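Local structure of RpfR (Cronobacter turicensis, 6DGG) at residues Arg21-Arg24 / Leu25-Glu28; Phe46-Pro49 / Ala50-Ser53. The protein contains a PAS domain, a small sensory fold common in signalling proteins, which here holds lauric acid in a pocket between its sheet and helices. All coordinates share one frame; numbering follows the deposited sequence.

Contact 1 of 2, residues Arg21-Arg24 / Leu25-Glu28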
loop_
_atom_site.group_PDB
_atom_site.type_symbol
_atom_site.label_atom_id
_atom_site.label_comp_id
_atom_site.label_asym_id
_atom_site.label_seq_id
_atom_site.Cartn_x
_atom_site.Cartn_y
_atom_site.Cartn_z
ATOM N N ARG A 21 -9.247 1.571 0.660
ATOM C CA ARG A 21 -9.093 2.928 1.169
ATOM C C ARG A 21 -7.673 3.386 0.856
ATOM O O ARG A 21 -6.749 2.572 0.727
ATOM C CB ARG A 21 -9.333 3.020 2.685
ATOM C CG ARG A 21 -10.763 2.766 3.147
ATOM C CD ARG A 21 -11.209 3.833 4.147
ATOM N NE ARG A 21 -11.383 5.124 3.483
ATOM C CZ ARG A 21 -11.950 6.192 4.035
ATOM N NH1 ARG A 21 -12.409 6.149 5.278
ATOM N NH2 ARG A 21 -12.058 7.306 3.330
ATOM N N PHE A 22 -7.506 4.705 0.775
ATOM C CA PHE A 22 -6.291 5.323 0.245
ATOM C C PHE A 22 -6.302 6.741 0.795
ATOM O O PHE A 22 -7.167 7.539 0.419
ATOM C CB PHE A 22 -6.411 5.311 -1.277
ATOM C CG PHE A 22 -5.193 5.750 -2.054
ATOM C CD1 PHE A 22 -4.167 4.853 -2.335
ATOM C CD2 PHE A 22 -5.142 7.012 -2.633
ATOM C CE1 PHE A 22 -3.080 5.228 -3.114
ATOM C CE2 PHE A 22 -4.052 7.395 -3.424
ATOM C CZ PHE A 22 -3.024 6.495 -3.665
ATOM N N ASN A 23 -5.393 7.044 1.726
ATOM C CA ASN A 23 -5.534 8.266 2.513
ATOM C C ASN A 23 -4.937 9.488 1.807
ATOM O O ASN A 23 -4.372 9.411 0.718
ATOM C CB ASN A 23 -4.979 8.098 3.932
ATOM C CG ASN A 23 -3.464 8.191 3.992
ATOM O OD1 ASN A 23 -2.767 7.715 3.101
ATOM N ND2 ASN A 23 -2.951 8.803 5.057
ATOM N N ARG A 24 -5.043 10.640 2.467
ATOM C CA ARG A 24 -4.694 11.900 1.818
ATOM C C ARG A 24 -3.211 11.970 1.479
ATOM O O ARG A 24 -2.832 12.504 0.428
ATOM C CB ARG A 24 -5.103 13.078 2.695
ATOM C CG ARG A 24 -4.961 14.421 2.014
ATOM C CD ARG A 24 -5.636 15.529 2.824
ATOM N NE ARG A 24 -7.074 15.318 2.975
ATOM C CZ ARG A 24 -7.893 16.143 3.622
ATOM N NH1 ARG A 24 -7.423 17.248 4.190
ATOM N NH2 ARG A 24 -9.188 15.864 3.699
ATOM N N LEU A 25 -2.343 11.464 2.355
ATOM C CA LEU A 25 -0.924 11.503 2.030
ATOM C C LEU A 25 -0.613 10.612 0.834
ATOM O O LEU A 25 0.257 10.945 0.021
ATOM C CB LEU A 25 -0.078 11.130 3.250
ATOM C CG LEU A 25 1.431 11.361 3.102
ATOM C CD1 LEU A 25 1.758 12.815 2.737
ATOM C CD2 LEU A 25 2.196 10.981 4.366
ATOM N N SER A 26 -1.332 9.495 0.695
ATOM C CA SER A 26 -1.207 8.668 -0.501
ATOM C C SER A 26 -1.585 9.457 -1.748
ATOM O O SER A 26 -0.917 9.357 -2.783
ATOM C CB SER A 26 -2.078 7.420 -0.379
ATOM O OG SER A 26 -1.680 6.624 0.727
ATOM N N GLU A 27 -2.658 10.252 -1.664
ATOM C CA GLU A 27 -3.041 11.114 -2.777
ATOM C C GLU A 27 -1.934 12.105 -3.104
ATOM O O GLU A 27 -1.624 12.332 -4.275
ATOM C CB GLU A 27 -4.336 11.865 -2.443
ATOM C CG GLU A 27 -5.536 10.966 -2.157
ATOM C CD GLU A 27 -6.795 11.740 -1.847
ATOM O OE1 GLU A 27 -6.699 12.918 -1.429
ATOM O OE2 GLU A 27 -7.901 11.188 -2.021
ATOM N N GLU A 28 -1.326 12.717 -2.080
ATOM C CA GLU A 28 -0.291 13.716 -2.331
ATOM C C GLU A 28 0.927 13.105 -3.021
ATOM O O GLU A 28 1.511 13.717 -3.925
ATOM C CB GLU A 28 0.086 14.413 -1.027
ATOM C CG GLU A 28 -1.036 15.279 -0.463
ATOM C CD GLU A 28 -0.738 15.805 0.932
ATOM O OE1 GLU A 28 0.448 15.842 1.321
ATOM O OE2 GLU A 28 -1.697 16.179 1.639
HETATM O O HOH W 1 -8.011 10.267 0.689
#
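Asn-23 OD1 grips Ser-26 at the start of helix 24-30, and the ring of Phe-22 lies beneath Ser-26 CB. OD1 accepts from the hydroxyl of Ser-26, OG to OD1 2.8 Å, with the donor almost on the line of the amide C=O at an angle of 168°. The same oxygen also takes a weak bond from the backbone, Ser-26 N to Asn-23 OD1 being 3.3 Å. Asparagine suits this N-cap because its short side chain, with CG between the backbone N and the carbonyl carbon (chi1 79°), brings OD1 to the first turn. The main chain then takes up the helical pattern, with Glu-27 N bonded to Asn-23 O at 3.1 Å and Glu-28 N to Arg-24 O at 2.9 Å.

This is the strand-to-helix junction of the PAS fold, where strand 19-22 at the edge of the antiparallel sheet gives way to the first helix. Asn-23 also ties the junction to strand 9-13 and the residue just ahead of it: OD1 accepts from Ile-10 N, ND2 donates to Ser-8 O. With three donors on OD1, the amide is held from both helix and sheet.

The nonpolar contact is a CH-pi interaction. Ser-26 CB sits over the centre of the Phe-22 ring, 3.5 Å from its centroid and only 8° off the ring normal. Phenylalanine offers a flat, buried face to the helix start, serine is small enough to lie close upon it, and the lauric acid touches both. Glu-27 CG lies 4.0 Å from Phe-22 CD2.

A water molecule donates to Phe-22 O at 2.9 Å and, weakly, to Glu-27 OE2, a carboxylate oxygen whose stronger partner is Glu-34 N.

Contact 2 of 2, residues Phe46-Pro49 / Ala50-Ser53; sequences FMSP and AEAS
Met-47 lays its side chain against the first turn of helix 49-65, in the short link by which helix 42-46 of this PAS domain passes into the longest helix of the chain. Its CB meets Ala-52 CB at 4.0 Å and lies 3.9 Å from Glu-51 CB. From CG the chain runs out extended; SD comes to 3.9 Å from both Glu-51 O and Ala-52 CA, and CE continues away from the helix start. The side chain approaches the lauric acid to about 4 Å. The unbranched thioether suits a buried place beside strand 69-77, where it also touches Arg-73 and Ile-75. Alanine at 52 keeps the helix surface low enough for Met-47 CB to come close.

Ser-48 is the N-cap. Its OG, between the backbone N and the carbonyl carbon (chi1 67°), accepts from Glu-51 N at 3.3 Å, while its carbonyl oxygen takes Ala-52 N. Pro-49 fits the first helical position, since its ring already restrains phi and a backbone N there needs no helical acceptor. The carboxylate of Glu-51 bonds Trp-74 N and forms a salt bridge with Arg-73. Pro-49 O accepts from Ser-53 one turn later, through both N and OG, which reach it from opposite faces of the carbonyl plane.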
loop_
_atom_site.group_PDB
_atom_site.type_symbol
_atom_site.label_atom_id
_atom_site.label_comp_id
_atom_site.label_asym_id
_atom_site.label_seq_id
_atom_site.Cartn_x
_atom_site.Cartn_y
_atom_site.Cartn_z
ATOM N N PHE A 46 1.305 0.848 -8.729
ATOM C CA PHE A 46 2.301 1.592 -7.956
ATOM C C PHE A 46 3.653 0.904 -7.824
ATOM O O PHE A 46 4.511 1.399 -7.075
ATOM C CB PHE A 46 1.771 1.937 -6.557
ATOM C CG PHE A 46 0.571 2.825 -6.569
ATOM C CD1 PHE A 46 0.645 4.098 -7.108
ATOM C CD2 PHE A 46 -0.644 2.385 -6.055
ATOM C CE1 PHE A 46 -0.464 4.925 -7.115
ATOM C CE2 PHE A 46 -1.750 3.199 -6.062
ATOM C CZ PHE A 46 -1.666 4.474 -6.598
ATOM N N MET A 47 3.890 -0.206 -8.520
ATOM C CA MET A 47 5.144 -0.917 -8.355
ATOM C C MET A 47 5.727 -1.322 -9.700
ATOM O O MET A 47 5.008 -1.577 -10.673
ATOM C CB MET A 47 4.976 -2.163 -7.477
ATOM C CG MET A 47 4.370 -1.887 -6.114
ATOM S SD MET A 47 4.219 -3.392 -5.145
ATOM C CE MET A 47 3.239 -2.780 -3.779
ATOM N N SER A 48 7.052 -1.377 -9.736
ATOM C CA SER A 48 7.763 -1.949 -10.858
ATOM C C SER A 48 7.430 -3.435 -10.958
ATOM O O SER A 48 6.940 -4.035 -10.000
ATOM C CB SER A 48 9.262 -1.805 -10.628
ATOM O OG SER A 48 9.646 -2.612 -9.528
ATOM N N PRO A 49 7.690 -4.062 -12.112
ATOM C CA PRO A 49 7.351 -5.485 -12.227
ATOM C C PRO A 49 7.998 -6.342 -11.158
ATOM O O PRO A 49 7.338 -7.228 -10.597
ATOM C CB PRO A 49 7.812 -5.843 -13.644
ATOM C CG PRO A 49 7.661 -4.561 -14.400
ATOM C CD PRO A 49 8.063 -3.485 -13.414
ATOM N N ALA A 50 9.271 -6.087 -10.846
ATOM C CA ALA A 50 9.961 -6.901 -9.850
ATOM C C ALA A 50 9.353 -6.714 -8.469
ATOM O O ALA A 50 9.183 -7.686 -7.721
ATOM C CB ALA A 50 11.443 -6.539 -9.818
ATOM N N GLU A 51 9.050 -5.473 -8.097
ATOM C CA GLU A 51 8.449 -5.229 -6.791
ATOM C C GLU A 51 7.037 -5.788 -6.733
ATOM O O GLU A 51 6.638 -6.368 -5.716
ATOM C CB GLU A 51 8.458 -3.730 -6.479
ATOM C CG GLU A 51 9.817 -3.190 -6.107
ATOM C CD GLU A 51 10.292 -3.734 -4.785
ATOM O OE1 GLU A 51 10.215 -3.008 -3.787
ATOM O OE2 GLU A 51 10.727 -4.905 -4.736
ATOM N N ALA A 52 6.271 -5.628 -7.817
ATOM C CA ALA A 52 4.904 -6.137 -7.851
ATOM C C ALA A 52 4.874 -7.648 -7.667
ATOM O O ALA A 52 4.021 -8.180 -6.946
ATOM C CB ALA A 52 4.251 -5.751 -9.175
ATOM N N SER A 53 5.778 -8.361 -8.335
ATOM C CA SER A 53 5.801 -9.813 -8.216
ATOM C C SER A 53 6.099 -10.234 -6.786
ATOM O O SER A 53 5.423 -11.106 -6.230
ATOM C CB SER A 53 6.832 -10.393 -9.179
ATOM O OG SER A 53 6.379 -10.274 -10.512
#

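Overall arrangement
Contact 1 comes first along the chain and contact 2 follows it, their centres about 19 Å apart within one PAS domain. Each marks the beginning of a helix: contact 1 passes from strand 19-22 into helix 24-30, contact 2 from helix 42-46 into helix 49-65. They lean on different parts of the five-stranded antiparallel sheet: contact 1 begins on one outermost strand, 19-22, and packs on its neighbour 9-13, while contact 2 packs on the other outermost strand, 69-77. Ser-26, in the first turn of helix 24-30, and Phe-46, at the end of helix 42-46, both line the lauric acid pocket, and Phe-22 packs on Phe-46 beside it, CZ to CZ 3.8 Å.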